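Local structure of apical membrane antigen 1-like protein, soluble form (Toxoplasma gondii, 3ZLE) at residues K55-H60 and F187-E192; A63-N68 and P83-F88; N67-D72 and R197-G202. The protein may take part in host cell invasion by the parasite's sporozoites, as a member of the apicomplexan apical membrane antigen 1 family. All blocks are in the same frame, centred on the assembly; numbering follows the deposited sequence.

Contact 1. Residues K55-H60 and F187-E192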
ATOM      1  N   LYS A  55      -1.149  -6.095  -1.656  1.00 27.47           N
ATOM      2  CA  LYS A  55      -0.863  -6.505  -0.297  1.00 19.95           C
ATOM      3  C   LYS A  55      -1.548  -7.771   0.112  1.00 24.01           C
ATOM      4  O   LYS A  55      -2.781  -7.855   0.086  1.00 24.87           O
ATOM      5  CB  LYS A  55      -1.141  -5.402   0.710  1.00 25.30           C
ATOM      6  CG  LYS A  55      -1.234  -5.852   2.168  1.00 22.55           C
ATOM      7  CD  LYS A  55      -0.838  -4.721   3.141  1.00 21.97           C
ATOM      8  CE  LYS A  55      -1.298  -5.058   4.544  1.00 23.52           C
ATOM      9  NZ  LYS A  55      -0.932  -4.044   5.602  1.00 23.47           N
ATOM     10  N   ALA A  56      -0.748  -8.755   0.557  1.00 19.44           N
ATOM     11  CA  ALA A  56      -1.275  -9.985   1.095  1.00 22.93           C
ATOM     12  C   ALA A  56      -0.618 -10.224   2.469  1.00 25.16           C
ATOM     13  O   ALA A  56       0.463  -9.707   2.751  1.00 30.18           O
ATOM     14  CB  ALA A  56      -0.970 -11.157   0.133  1.00 18.70           C
ATOM     15  N   ILE A  57      -1.284 -10.966   3.327  1.00 25.90           N
ATOM     16  CA  ILE A  57      -0.662 -11.434   4.553  1.00 24.95           C
ATOM     17  C   ILE A  57      -0.163 -12.849   4.297  1.00 22.87           C
ATOM     18  O   ILE A  57      -0.936 -13.757   4.228  1.00 25.07           O
ATOM     19  CB  ILE A  57      -1.666 -11.529   5.685  1.00 23.71           C
ATOM     20  CG1 ILE A  57      -2.367 -10.187   5.947  1.00 21.22           C
ATOM     21  CG2 ILE A  57      -1.033 -12.183   6.912  1.00 28.70           C
ATOM     22  CD1 ILE A  57      -1.448  -9.024   6.191  1.00 25.66           C
ATOM     23  N   GLN A  58       1.146 -13.007   4.211  1.00 30.39           N
ATOM     24  CA  GLN A  58       1.794 -14.312   4.158  1.00 31.22           C
ATOM     25  C   GLN A  58       1.681 -15.067   5.498  1.00 31.95           C
ATOM     26  O   GLN A  58       2.146 -14.590   6.536  1.00 22.13           O
ATOM     27  CB  GLN A  58       3.259 -14.088   3.808  1.00 27.57           C
ATOM     28  CG  GLN A  58       4.147 -15.307   3.940  1.00 32.14           C
ATOM     29  CD  GLN A  58       4.125 -16.142   2.667  1.00 43.73           C
ATOM     30  OE1 GLN A  58       3.523 -17.229   2.629  1.00 36.42           O
ATOM     31  NE2 GLN A  58       4.581 -15.536   1.572  1.00 36.39           N
ATOM     32  N   MET A  59       1.118 -16.264   5.467  1.00 37.01           N
ATOM     33  CA  MET A  59       1.008 -17.079   6.683  1.00 30.03           C
ATOM     34  C   MET A  59       2.023 -18.210   6.719  1.00 35.83           C
ATOM     35  O   MET A  59       2.670 -18.500   5.720  1.00 36.78           O
ATOM     36  CB  MET A  59      -0.404 -17.621   6.789  1.00 30.53           C
ATOM     37  CG  MET A  59      -1.425 -16.506   6.845  1.00 32.33           C
ATOM     38  SD  MET A  59      -2.922 -16.993   7.699  1.00 41.87           S
ATOM     39  CE  MET A  59      -3.429 -18.344   6.670  1.00 36.40           C
ATOM     40  N   HIS A  60       2.176 -18.845   7.877  1.00 33.79           N
ATOM     41  CA  HIS A  60       3.183 -19.869   8.017  1.00 31.73           C
ATOM     42  C   HIS A  60       2.709 -21.053   8.821  1.00 33.81           C
ATOM     43  O   HIS A  60       3.469 -21.609   9.638  1.00 29.45           O
ATOM     44  CB  HIS A  60       4.467 -19.300   8.619  1.00 36.12           C
ATOM     45  CG  HIS A  60       5.105 -18.233   7.786  1.00 38.72           C
ATOM     46  ND1 HIS A  60       5.984 -18.512   6.764  1.00 44.41           N
ATOM     47  CD2 HIS A  60       5.040 -16.886   7.868  1.00 37.55           C
ATOM     48  CE1 HIS A  60       6.438 -17.382   6.249  1.00 30.05           C
ATOM     49  NE2 HIS A  60       5.875 -16.381   6.900  1.00 44.95           N
ATOM     50  N   PHE A 187       3.026 -14.615  10.752  1.00 28.50           N
ATOM     51  CA  PHE A 187       2.547 -14.025   9.540  1.00 25.28           C
ATOM     52  C   PHE A 187       3.066 -12.616   9.370  1.00 23.64           C
ATOM     53  O   PHE A 187       3.334 -11.894  10.352  1.00 28.29           O
ATOM     54  CB  PHE A 187       1.005 -14.092   9.459  1.00 26.41           C
ATOM     55  CG  PHE A 187       0.292 -13.376  10.601  1.00 27.41           C
ATOM     56  CD1 PHE A 187       0.081 -11.994  10.548  1.00 26.43           C
ATOM     57  CD2 PHE A 187      -0.274 -14.105  11.664  1.00 30.45           C
ATOM     58  CE1 PHE A 187      -0.609 -11.331  11.570  1.00 31.20           C
ATOM     59  CE2 PHE A 187      -0.978 -13.453  12.692  1.00 29.75           C
ATOM     60  CZ  PHE A 187      -1.173 -12.062  12.625  1.00 29.95           C
ATOM     61  N   GLU A 188       3.198 -12.206   8.113  1.00 28.06           N
ATOM     62  CA  GLU A 188       3.667 -10.877   7.786  1.00 25.84           C
ATOM     63  C   GLU A 188       3.143 -10.394   6.429  1.00 28.67           C
ATOM     64  O   GLU A 188       2.744 -11.193   5.581  1.00 37.83           O
ATOM     65  CB  GLU A 188       5.225 -10.793   7.881  1.00 22.09           C
ATOM     66  CG  GLU A 188       6.016 -11.609   6.843  1.00 28.21           C
ATOM     67  CD  GLU A 188       6.036 -13.133   7.094  1.00 37.62           C
ATOM     68  OE1 GLU A 188       5.904 -13.570   8.270  1.00 43.79           O
ATOM     69  OE2 GLU A 188       6.284 -13.908   6.124  1.00 32.95           O
ATOM     70  N   PRO A 189       3.035  -9.081   6.261  1.00 30.84           N
ATOM     71  CA  PRO A 189       2.492  -8.594   5.008  1.00 29.54           C
ATOM     72  C   PRO A 189       3.509  -8.775   3.889  1.00 28.53           C
ATOM     73  O   PRO A 189       4.688  -8.751   4.149  1.00 28.18           O
ATOM     74  CB  PRO A 189       2.262  -7.092   5.272  1.00 25.32           C
ATOM     75  CG  PRO A 189       2.290  -6.933   6.764  1.00 27.78           C
ATOM     76  CD  PRO A 189       3.218  -8.013   7.261  1.00 27.08           C
ATOM     77  N   VAL A 190       3.034  -8.980   2.656  1.00 29.03           N
ATOM     78  CA  VAL A 190       3.905  -9.090   1.492  1.00 24.20           C
ATOM     79  C   VAL A 190       3.156  -8.591   0.250  1.00 27.32           C
ATOM     80  O   VAL A 190       1.931  -8.725   0.186  1.00 30.79           O
ATOM     81  CB  VAL A 190       4.383 -10.539   1.323  1.00 27.14           C
ATOM     82  CG1 VAL A 190       3.302 -11.406   0.644  1.00 20.48           C
ATOM     83  CG2 VAL A 190       5.711 -10.581   0.569  1.00 26.60           C
ATOM     84  N   LYS A 191       3.845  -7.882  -0.659  1.00 26.48           N
ATOM     85  CA  LYS A 191       3.343  -7.748  -2.044  1.00 25.87           C
ATOM     86  C   LYS A 191       3.430  -9.052  -2.848  1.00 29.39           C
ATOM     87  O   LYS A 191       4.517  -9.605  -3.032  1.00 31.19           O
ATOM     88  CB  LYS A 191       4.077  -6.660  -2.809  1.00 25.90           C
ATOM     89  CG  LYS A 191       3.731  -5.224  -2.444  1.00 28.55           C
ATOM     90  CD  LYS A 191       2.250  -4.959  -2.408  1.00 24.37           C
ATOM     91  CE  LYS A 191       1.891  -3.506  -2.096  1.00 17.93           C
ATOM     92  NZ  LYS A 191       2.420  -2.453  -2.998  1.00 15.83           N
ATOM     93  N   GLU A 192       2.296  -9.431  -3.445  1.00 31.80           N
ATOM     94  CA  GLU A 192       2.212 -10.564  -4.335  1.00 36.52           C
ATOM     95  C   GLU A 192       1.691 -10.168  -5.707  1.00 32.91           C
ATOM     96  O   GLU A 192       1.012  -9.182  -5.865  1.00 33.68           O
ATOM     97  CB  GLU A 192       1.372 -11.700  -3.723  1.00 36.39           C
ATOM     98  CG  GLU A 192      -0.103 -11.406  -3.647  1.00 38.10           C
ATOM     99  CD  GLU A 192      -0.961 -12.646  -3.399  1.00 45.31           C
ATOM    100  OE1 GLU A 192      -0.532 -13.562  -2.652  1.00 48.60           O
ATOM    101  OE2 GLU A 192      -2.098 -12.680  -3.911  1.00 39.00           O
TER
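E188 reaches H60 through two turns of its side chain: chi1 of 67° sets CG between the backbone N and the carbonyl carbon, and a bend at chi2 (-75°) swings the carboxylate back across the strand pair. H60 meets it with CG anti to its own carbonyl carbon, the two side chains crossing at about a right angle. The NE2-H of H60 then points at the syn lone pair of E188 OE2, 2.6 Å away and almost in the imidazole plane, with an N-H...O angle of 169°. The same OE2 lies 3.4 Å from CG of Q58, which runs alongside E188.

The backbones form a two-stranded antiparallel ribbon, 55-59 against 187-191, in the predicted extracellular region, whose AMA1 family belongs to the PAN clan. A56 and V190 are a hydrogen-bonded pair, with 2.7 Å from A56 N to V190 O and again from V190 N to A56 O; Q58 and E188 form a second, with a more bent bond from Q58 N. P189 has no N-H to offer, but it falls opposite I57 at a non-hydrogen-bonded position, where none is needed, and its CA approaches A56 O at 3.2 Å.

On the face carrying K55, I57 and M59, I57 CG2 packs 3.8 Å from CB of F187, and F88 closes edge-to-face on the F187 ring. K55 extends beside P189, its NZ hydrogen-bonded to Q165 OE1 and F33 O, while K191 NZ is held by A338 O and G340 O.

Contact 2. Residues A63-N68 and P83-F88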
ATOM      1  N   ALA A  63       2.540 -27.361   6.589  1.00 47.18           N
ATOM      2  CA  ALA A  63       2.202 -27.714   5.205  1.00 40.23           C
ATOM      3  C   ALA A  63       0.801 -28.273   4.980  1.00 45.06           C
ATOM      4  O   ALA A  63       0.183 -27.999   3.948  1.00 44.06           O
ATOM      5  CB  ALA A  63       3.239 -28.679   4.633  1.00 36.82           C
ATOM      6  N   GLU A  64       0.327 -29.124   5.879  1.00 35.91           N
ATOM      7  CA  GLU A  64      -1.003 -29.691   5.675  1.00 42.30           C
ATOM      8  C   GLU A  64      -2.116 -28.650   5.739  1.00 36.99           C
ATOM      9  O   GLU A  64      -3.194 -28.880   5.226  1.00 43.87           O
ATOM     10  CB  GLU A  64      -1.296 -30.841   6.624  1.00 39.68           C
ATOM     11  CG  GLU A  64      -0.074 -31.468   7.234  1.00 51.02           C
ATOM     12  CD  GLU A  64       0.277 -30.828   8.557  1.00 58.42           C
ATOM     13  OE1 GLU A  64      -0.529 -30.953   9.506  1.00 52.64           O
ATOM     14  OE2 GLU A  64       1.351 -30.196   8.640  1.00 59.54           O
ATOM     15  N   TYR A  65      -1.871 -27.527   6.411  1.00 37.94           N
ATOM     16  CA  TYR A  65      -2.908 -26.478   6.558  1.00 37.73           C
ATOM     17  C   TYR A  65      -3.218 -25.746   5.222  1.00 36.81           C
ATOM     18  O   TYR A  65      -2.434 -25.780   4.276  1.00 34.03           O
ATOM     19  CB  TYR A  65      -2.506 -25.441   7.625  1.00 32.22           C
ATOM     20  CG  TYR A  65      -2.602 -25.905   9.072  1.00 35.21           C
ATOM     21  CD1 TYR A  65      -1.865 -26.994   9.528  1.00 35.01           C
ATOM     22  CD2 TYR A  65      -3.273 -25.140  10.017  1.00 36.60           C
ATOM     23  CE1 TYR A  65      -1.921 -27.399  10.855  1.00 35.64           C
ATOM     24  CE2 TYR A  65      -3.297 -25.509  11.351  1.00 38.44           C
ATOM     25  CZ  TYR A  65      -2.605 -26.632  11.766  1.00 38.94           C
ATOM     26  OH  TYR A  65      -2.632 -27.004  13.078  1.00 33.06           O
ATOM     27  N   SER A  66      -4.352 -25.064   5.176  1.00 36.70           N
ATOM     28  CA  SER A  66      -4.692 -24.224   4.027  1.00 37.63           C
ATOM     29  C   SER A  66      -3.715 -23.042   3.877  1.00 37.63           C
ATOM     30  O   SER A  66      -3.216 -22.766   2.785  1.00 35.33           O
ATOM     31  CB  SER A  66      -6.129 -23.712   4.161  1.00 39.61           C
ATOM     32  OG  SER A  66      -6.527 -23.060   2.968  1.00 54.27           O
ATOM     33  N   ASN A  67      -3.364 -22.400   4.984  1.00 37.92           N
ATOM     34  CA  ASN A  67      -2.392 -21.300   4.928  1.00 35.73           C
ATOM     35  C   ASN A  67      -2.830 -20.155   4.002  1.00 34.79           C
ATOM     36  O   ASN A  67      -2.001 -19.480   3.387  1.00 26.12           O
ATOM     37  CB  ASN A  67      -1.023 -21.823   4.486  1.00 35.86           C
ATOM     38  CG  ASN A  67       0.106 -21.142   5.199  1.00 40.20           C
ATOM     39  OD1 ASN A  67      -0.049 -20.659   6.322  1.00 45.35           O
ATOM     40  ND2 ASN A  67       1.242 -21.056   4.540  1.00 46.52           N
ATOM     41  N   ASN A  68      -4.139 -19.961   3.882  1.00 32.95           N
ATOM     42  CA  ASN A  68      -4.678 -18.893   3.062  1.00 26.59           C
ATOM     43  C   ASN A  68      -5.344 -17.853   3.968  1.00 26.36           C
ATOM     44  O   ASN A  68      -6.228 -18.167   4.731  1.00 29.70           O
ATOM     45  CB  ASN A  68      -5.677 -19.480   2.085  1.00 26.25           C
ATOM     46  CG  ASN A  68      -6.210 -18.458   1.088  1.00 30.91           C
ATOM     47  OD1 ASN A  68      -6.018 -17.259   1.246  1.00 29.72           O
ATOM     48  ND2 ASN A  68      -6.998 -18.935   0.127  1.00 32.06           N
ATOM     49  N   PRO A  83      -1.008 -25.011  15.354  1.00 45.85           N
ATOM     50  CA  PRO A  83      -1.817 -23.794  15.527  1.00 48.37           C
ATOM     51  C   PRO A  83      -3.264 -23.982  15.102  1.00 40.66           C
ATOM     52  O   PRO A  83      -3.620 -24.992  14.491  1.00 36.01           O
ATOM     53  CB  PRO A  83      -1.125 -22.771  14.602  1.00 47.05           C
ATOM     54  CG  PRO A  83      -0.487 -23.609  13.541  1.00 48.79           C
ATOM     55  CD  PRO A  83      -0.044 -24.878  14.242  1.00 40.27           C
ATOM     56  N   LEU A  84      -4.116 -23.045  15.492  1.00 44.63           N
ATOM     57  CA  LEU A  84      -5.537 -23.150  15.173  1.00 38.56           C
ATOM     58  C   LEU A  84      -5.780 -22.844  13.672  1.00 38.27           C
ATOM     59  O   LEU A  84      -5.215 -21.889  13.136  1.00 35.57           O
ATOM     60  CB  LEU A  84      -6.332 -22.205  16.075  1.00 47.38           C
ATOM     61  CG  LEU A  84      -7.848 -22.308  16.150  1.00 51.70           C
ATOM     62  CD1 LEU A  84      -8.299 -23.692  16.619  1.00 51.01           C
ATOM     63  CD2 LEU A  84      -8.344 -21.212  17.072  1.00 43.70           C
ATOM     64  N   PRO A  85      -6.486 -23.751  12.962  1.00 32.08           N
ATOM     65  CA  PRO A  85      -6.767 -23.539  11.544  1.00 33.79           C
ATOM     66  C   PRO A  85      -7.632 -22.305  11.363  1.00 40.25           C
ATOM     67  O   PRO A  85      -8.325 -21.904  12.293  1.00 43.83           O
ATOM     68  CB  PRO A  85      -7.555 -24.791  11.148  1.00 37.13           C
ATOM     69  CG  PRO A  85      -7.069 -25.837  12.105  1.00 42.00           C
ATOM     70  CD  PRO A  85      -6.910 -25.090  13.410  1.00 31.65           C
ATOM     71  N   GLY A  86      -7.521 -21.654  10.213  1.00 35.14           N
ATOM     72  CA  GLY A  86      -8.283 -20.436   9.964  1.00 36.18           C
ATOM     73  C   GLY A  86      -7.495 -19.442   9.131  1.00 35.52           C
ATOM     74  O   GLY A  86      -6.281 -19.617   8.928  1.00 28.60           O
ATOM     75  N   GLY A  87      -8.203 -18.446   8.591  1.00 32.40           N
ATOM     76  CA  GLY A  87      -7.587 -17.250   8.048  1.00 30.65           C
ATOM     77  C   GLY A  87      -8.003 -16.005   8.824  1.00 32.88           C
ATOM     78  O   GLY A  87      -8.265 -16.060  10.019  1.00 31.02           O
ATOM     79  N   PHE A  88      -8.094 -14.886   8.114  1.00 29.54           N
ATOM     80  CA  PHE A  88      -8.442 -13.591   8.710  1.00 24.91           C
ATOM     81  C   PHE A  88      -9.863 -13.160   8.366  1.00 28.12           C
ATOM     82  O   PHE A  88     -10.316 -12.123   8.817  1.00 39.15           O
ATOM     83  CB  PHE A  88      -7.466 -12.524   8.218  1.00 26.96           C
ATOM     84  CG  PHE A  88      -6.072 -12.693   8.729  1.00 24.56           C
ATOM     85  CD1 PHE A  88      -5.662 -13.895   9.316  1.00 37.35           C
ATOM     86  CD2 PHE A  88      -5.189 -11.683   8.639  1.00 22.84           C
ATOM     87  CE1 PHE A  88      -4.366 -14.047   9.800  1.00 33.35           C
ATOM     88  CE2 PHE A  88      -3.903 -11.803   9.130  1.00 29.43           C
ATOM     89  CZ  PHE A  88      -3.489 -12.986   9.722  1.00 33.71           C
TER
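Y65 donates its phenolic hydrogen to P83 O, the polar bond of this contact. The OH to O distance is 2.6 Å, and the hydroxyl comes in the plane of the P83 carbonyl, on a lone pair, with a C=O...O angle of 141°. The acceptor also lies in the plane of the tyrosine ring, at the edge that carries the hydroxyl, so that CE2 of Y65 stands only 3.2 Å from P83 O.

Apolar contacts accompany this bond. The rings of P83 and P85 both pack against the hydroxyl-bearing part of Y65: P83 CD is 4.0 Å from Y65 CZ, and P85 CG is 3.9 Å from Y65 CE2. Chi1 of -74° puts the aromatic ring beside the backbone N of Y65 and lets it project across to the prolines. Both segments belong to the long, irregular connection between strands 55-59 and 103-104, whose course includes a cis peptide bond just before P83, and the contact joins two parts of that connection without a strand pairing.

Backbone packing accounts for the remainder. G87, which has no side chain, brings its CA to 3.7 Å from N68 O. Beyond the pair, P83 leans on P62, the G87 backbone is hydrogen-bonded to that of D72 and the F88 backbone to that of F69, while the F88 ring rests on I57 and M59 of strand 55-59.

Contact 3. Residues N67-D72 and R197-G202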
ATOM      1  N   ASN A  67      -3.364 -22.400   4.984  1.00 37.92           N
ATOM      2  CA  ASN A  67      -2.392 -21.300   4.928  1.00 35.73           C
ATOM      3  C   ASN A  67      -2.830 -20.155   4.002  1.00 34.79           C
ATOM      4  O   ASN A  67      -2.001 -19.480   3.387  1.00 26.12           O
ATOM      5  CB  ASN A  67      -1.023 -21.823   4.486  1.00 35.86           C
ATOM      6  CG  ASN A  67       0.106 -21.142   5.199  1.00 40.20           C
ATOM      7  OD1 ASN A  67      -0.049 -20.659   6.322  1.00 45.35           O
ATOM      8  ND2 ASN A  67       1.242 -21.056   4.540  1.00 46.52           N
ATOM      9  N   ASN A  68      -4.139 -19.961   3.882  1.00 32.95           N
ATOM     10  CA  ASN A  68      -4.678 -18.893   3.062  1.00 26.59           C
ATOM     11  C   ASN A  68      -5.344 -17.853   3.968  1.00 26.36           C
ATOM     12  O   ASN A  68      -6.228 -18.167   4.731  1.00 29.70           O
ATOM     13  CB  ASN A  68      -5.677 -19.480   2.085  1.00 26.25           C
ATOM     14  CG  ASN A  68      -6.210 -18.458   1.088  1.00 30.91           C
ATOM     15  OD1 ASN A  68      -6.018 -17.259   1.246  1.00 29.72           O
ATOM     16  ND2 ASN A  68      -6.998 -18.935   0.127  1.00 32.06           N
ATOM     17  N   PHE A  69      -4.839 -16.642   3.972  1.00 26.16           N
ATOM     18  CA  PHE A  69      -5.335 -15.676   4.919  1.00 27.42           C
ATOM     19  C   PHE A  69      -6.772 -15.198   4.605  1.00 29.23           C
ATOM     20  O   PHE A  69      -7.381 -14.499   5.403  1.00 21.69           O
ATOM     21  CB  PHE A  69      -4.363 -14.508   5.054  1.00 25.38           C
ATOM     22  CG  PHE A  69      -4.630 -13.386   4.107  1.00 25.22           C
ATOM     23  CD1 PHE A  69      -4.251 -13.481   2.756  1.00 22.71           C
ATOM     24  CD2 PHE A  69      -5.117 -12.166   4.583  1.00 19.76           C
ATOM     25  CE1 PHE A  69      -4.469 -12.424   1.878  1.00 26.20           C
ATOM     26  CE2 PHE A  69      -5.320 -11.084   3.713  1.00 19.03           C
ATOM     27  CZ  PHE A  69      -4.964 -11.198   2.365  1.00 23.94           C
ATOM     28  N   LEU A  70      -7.279 -15.525   3.412  1.00 24.67           N
ATOM     29  CA  LEU A  70      -8.672 -15.210   3.082  1.00 28.48           C
ATOM     30  C   LEU A  70      -9.626 -16.281   3.532  1.00 24.57           C
ATOM     31  O   LEU A  70     -10.809 -16.204   3.266  1.00 28.92           O
ATOM     32  CB  LEU A  70      -8.864 -14.973   1.604  1.00 23.88           C
ATOM     33  CG  LEU A  70      -8.015 -13.875   1.014  1.00 24.46           C
ATOM     34  CD1 LEU A  70      -8.472 -13.723  -0.431  1.00 23.14           C
ATOM     35  CD2 LEU A  70      -8.238 -12.586   1.822  1.00 23.90           C
ATOM     36  N   ASP A  71      -9.115 -17.267   4.241  1.00 23.74           N
ATOM     37  CA  ASP A  71      -9.980 -18.246   4.878  1.00 28.10           C
ATOM     38  C   ASP A  71     -10.695 -17.654   6.073  1.00 27.64           C
ATOM     39  O   ASP A  71     -10.233 -16.656   6.668  1.00 29.74           O
ATOM     40  CB  ASP A  71      -9.172 -19.465   5.317  1.00 30.48           C
ATOM     41  CG  ASP A  71      -8.866 -20.420   4.168  1.00 38.67           C
ATOM     42  OD1 ASP A  71      -9.283 -20.148   3.006  1.00 34.58           O
ATOM     43  OD2 ASP A  71      -8.209 -21.454   4.445  1.00 39.01           O
ATOM     44  N   ASP A  72     -11.878 -18.201   6.332  1.00 27.09           N
ATOM     45  CA  ASP A  72     -12.637 -17.949   7.512  1.00 26.68           C
ATOM     46  C   ASP A  72     -11.759 -18.023   8.717  1.00 31.12           C
ATOM     47  O   ASP A  72     -11.034 -18.996   8.901  1.00 39.38           O
ATOM     48  CB  ASP A  72     -13.787 -18.980   7.648  1.00 28.72           C
ATOM     49  CG  ASP A  72     -14.930 -18.681   6.733  1.00 31.56           C
ATOM     50  OD1 ASP A  72     -14.953 -17.568   6.184  1.00 41.52           O
ATOM     51  OD2 ASP A  72     -15.861 -19.513   6.620  1.00 42.40           O
ATOM     52  N   ARG A 197      -5.092 -14.470  -8.420  1.00 23.41           N
ATOM     53  CA  ARG A 197      -5.848 -13.450  -7.689  1.00 26.44           C
ATOM     54  C   ARG A 197      -5.154 -12.059  -7.745  1.00 34.87           C
ATOM     55  O   ARG A 197      -3.976 -11.975  -8.066  1.00 34.42           O
ATOM     56  CB  ARG A 197      -6.109 -13.886  -6.237  1.00 28.18           C
ATOM     57  CG  ARG A 197      -4.862 -14.263  -5.448  1.00 41.86           C
ATOM     58  CD  ARG A 197      -5.171 -14.637  -4.020  1.00 38.88           C
ATOM     59  NE  ARG A 197      -3.972 -14.490  -3.232  1.00 43.53           N
ATOM     60  CZ  ARG A 197      -3.860 -14.802  -1.957  1.00 29.93           C
ATOM     61  NH1 ARG A 197      -4.905 -15.252  -1.283  1.00 37.42           N
ATOM     62  NH2 ARG A 197      -2.700 -14.647  -1.360  1.00 38.26           N
ATOM     63  N   ALA A 198      -5.912 -10.977  -7.581  1.00 24.10           N
ATOM     64  CA  ALA A 198      -5.311  -9.642  -7.640  1.00 26.01           C
ATOM     65  C   ALA A 198      -5.884  -8.803  -6.499  1.00 23.79           C
ATOM     66  O   ALA A 198      -6.954  -8.253  -6.607  1.00 28.14           O
ATOM     67  CB  ALA A 198      -5.554  -8.971  -9.017  1.00 19.86           C
ATOM     68  N   LEU A 199      -5.134  -8.716  -5.409  1.00 25.85           N
ATOM     69  CA  LEU A 199      -5.667  -8.308  -4.142  1.00 24.16           C
ATOM     70  C   LEU A 199      -5.487  -6.831  -3.942  1.00 26.79           C
ATOM     71  O   LEU A 199      -4.509  -6.234  -4.417  1.00 28.89           O
ATOM     72  CB  LEU A 199      -4.979  -9.073  -3.014  1.00 21.08           C
ATOM     73  CG  LEU A 199      -5.292 -10.573  -3.025  1.00 22.51           C
ATOM     74  CD1 LEU A 199      -4.807 -11.240  -1.749  1.00 18.83           C
ATOM     75  CD2 LEU A 199      -6.763 -10.791  -3.236  1.00 18.15           C
ATOM     76  N   VAL A 200      -6.377  -6.254  -3.159  1.00 23.69           N
ATOM     77  CA  VAL A 200      -6.224  -4.877  -2.715  1.00 26.11           C
ATOM     78  C   VAL A 200      -6.608  -4.872  -1.277  1.00 26.40           C
ATOM     79  O   VAL A 200      -7.676  -5.352  -0.951  1.00 24.58           O
ATOM     80  CB  VAL A 200      -7.180  -3.922  -3.448  1.00 26.86           C
ATOM     81  CG1 VAL A 200      -6.887  -2.484  -3.029  1.00 26.41           C
ATOM     82  CG2 VAL A 200      -7.008  -4.071  -4.958  1.00 28.18           C
ATOM     83  N   TYR A 201      -5.675  -4.468  -0.408  1.00 23.87           N
ATOM     84  CA  TYR A 201      -5.919  -4.462   1.025  1.00 25.01           C
ATOM     85  C   TYR A 201      -6.152  -3.039   1.416  1.00 22.95           C
ATOM     86  O   TYR A 201      -5.532  -2.122   0.863  1.00 24.78           O
ATOM     87  CB  TYR A 201      -4.695  -5.013   1.795  1.00 23.24           C
ATOM     88  CG  TYR A 201      -4.874  -5.119   3.315  1.00 27.52           C
ATOM     89  CD1 TYR A 201      -4.729  -4.004   4.140  1.00 27.60           C
ATOM     90  CD2 TYR A 201      -4.996  -6.361   3.927  1.00 27.22           C
ATOM     91  CE1 TYR A 201      -4.889  -4.108   5.515  1.00 28.48           C
ATOM     92  CE2 TYR A 201      -5.067  -6.482   5.304  1.00 27.06           C
ATOM     93  CZ  TYR A 201      -5.012  -5.360   6.084  1.00 30.97           C
ATOM     94  OH  TYR A 201      -5.150  -5.496   7.438  1.00 32.92           O
ATOM     95  N   GLY A 202      -7.116  -2.821   2.301  1.00 26.55           N
ATOM     96  CA  GLY A 202      -7.416  -1.448   2.720  1.00 22.72           C
ATOM     97  C   GLY A 202      -8.062  -1.385   4.087  1.00 22.49           C
ATOM     98  O   GLY A 202      -8.675  -2.350   4.536  1.00 25.06           O
TER
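L199 CD1 meets the F69 ring at its edge and in its plane, 3.8 Å from CE1, and the same methyl lies 3.6 Å above the guanidinium plane of R197, over its centre, so that one face of the guanidinium is covered by a methyl. One methyl thus touches the face of one flat group and the rim of another. F69 is flanked in turn by its neighbour L70, whose CD2 rests over one face of the ring, offset toward the rim; the other branch, L70 CD1, reaches 4.0 Å from R197 NH1.

The polar link across the contact is slight. R197 NH1 gives a weak hydrogen bond of 3.4 Å to N68 OD1, bent to 133° at the hydrogen, and the amide and guanidinium planes stand 64° apart. The stronger claim on that oxygen is local: L70 N donates to N68 OD1 over 3.0 Å, forming an Asx turn, with the donor well above the carbonyl plane. A type I turn from N68 to D71, closed by D71 N to N68 O at 3.1 Å, shapes the same corner. The chi1 of N68, -175°, extends its amide away from the backbone N, and OD1 meets both donors. The main partner of R197 is E192, in a salt bridge through NE.

The turn therefore packs on the start of strand 199-202, whose L199 also touches V149 of the adjoining strand 148-151, while F69 reaches over to A56, I57 and M59 of strand 55-59.

The three contacts form a connected group on one side of the chain's centre, all in the part of the chain that matches the AMA1 family. Contact 2 is nested in the long loop that contact 1 closes; their centres are about 13 Å apart, and I57 CG2 packs 3.6 Å from F88 CE2. Contacts 2 and 3, with centres also about 13 Å apart, share N67 and N68, and F88 N and F69 O, 2.8 Å apart, are probably hydrogen-bonded. Contacts 1 and 3 are nearer, about 9 Å between centres, joined by the salt bridge from R197 NE to E192 OE2 at 2.7 Å. The bound N-acetylglucosamine is about 13 Å from the L84 side chain, so it takes no direct part in contact 2.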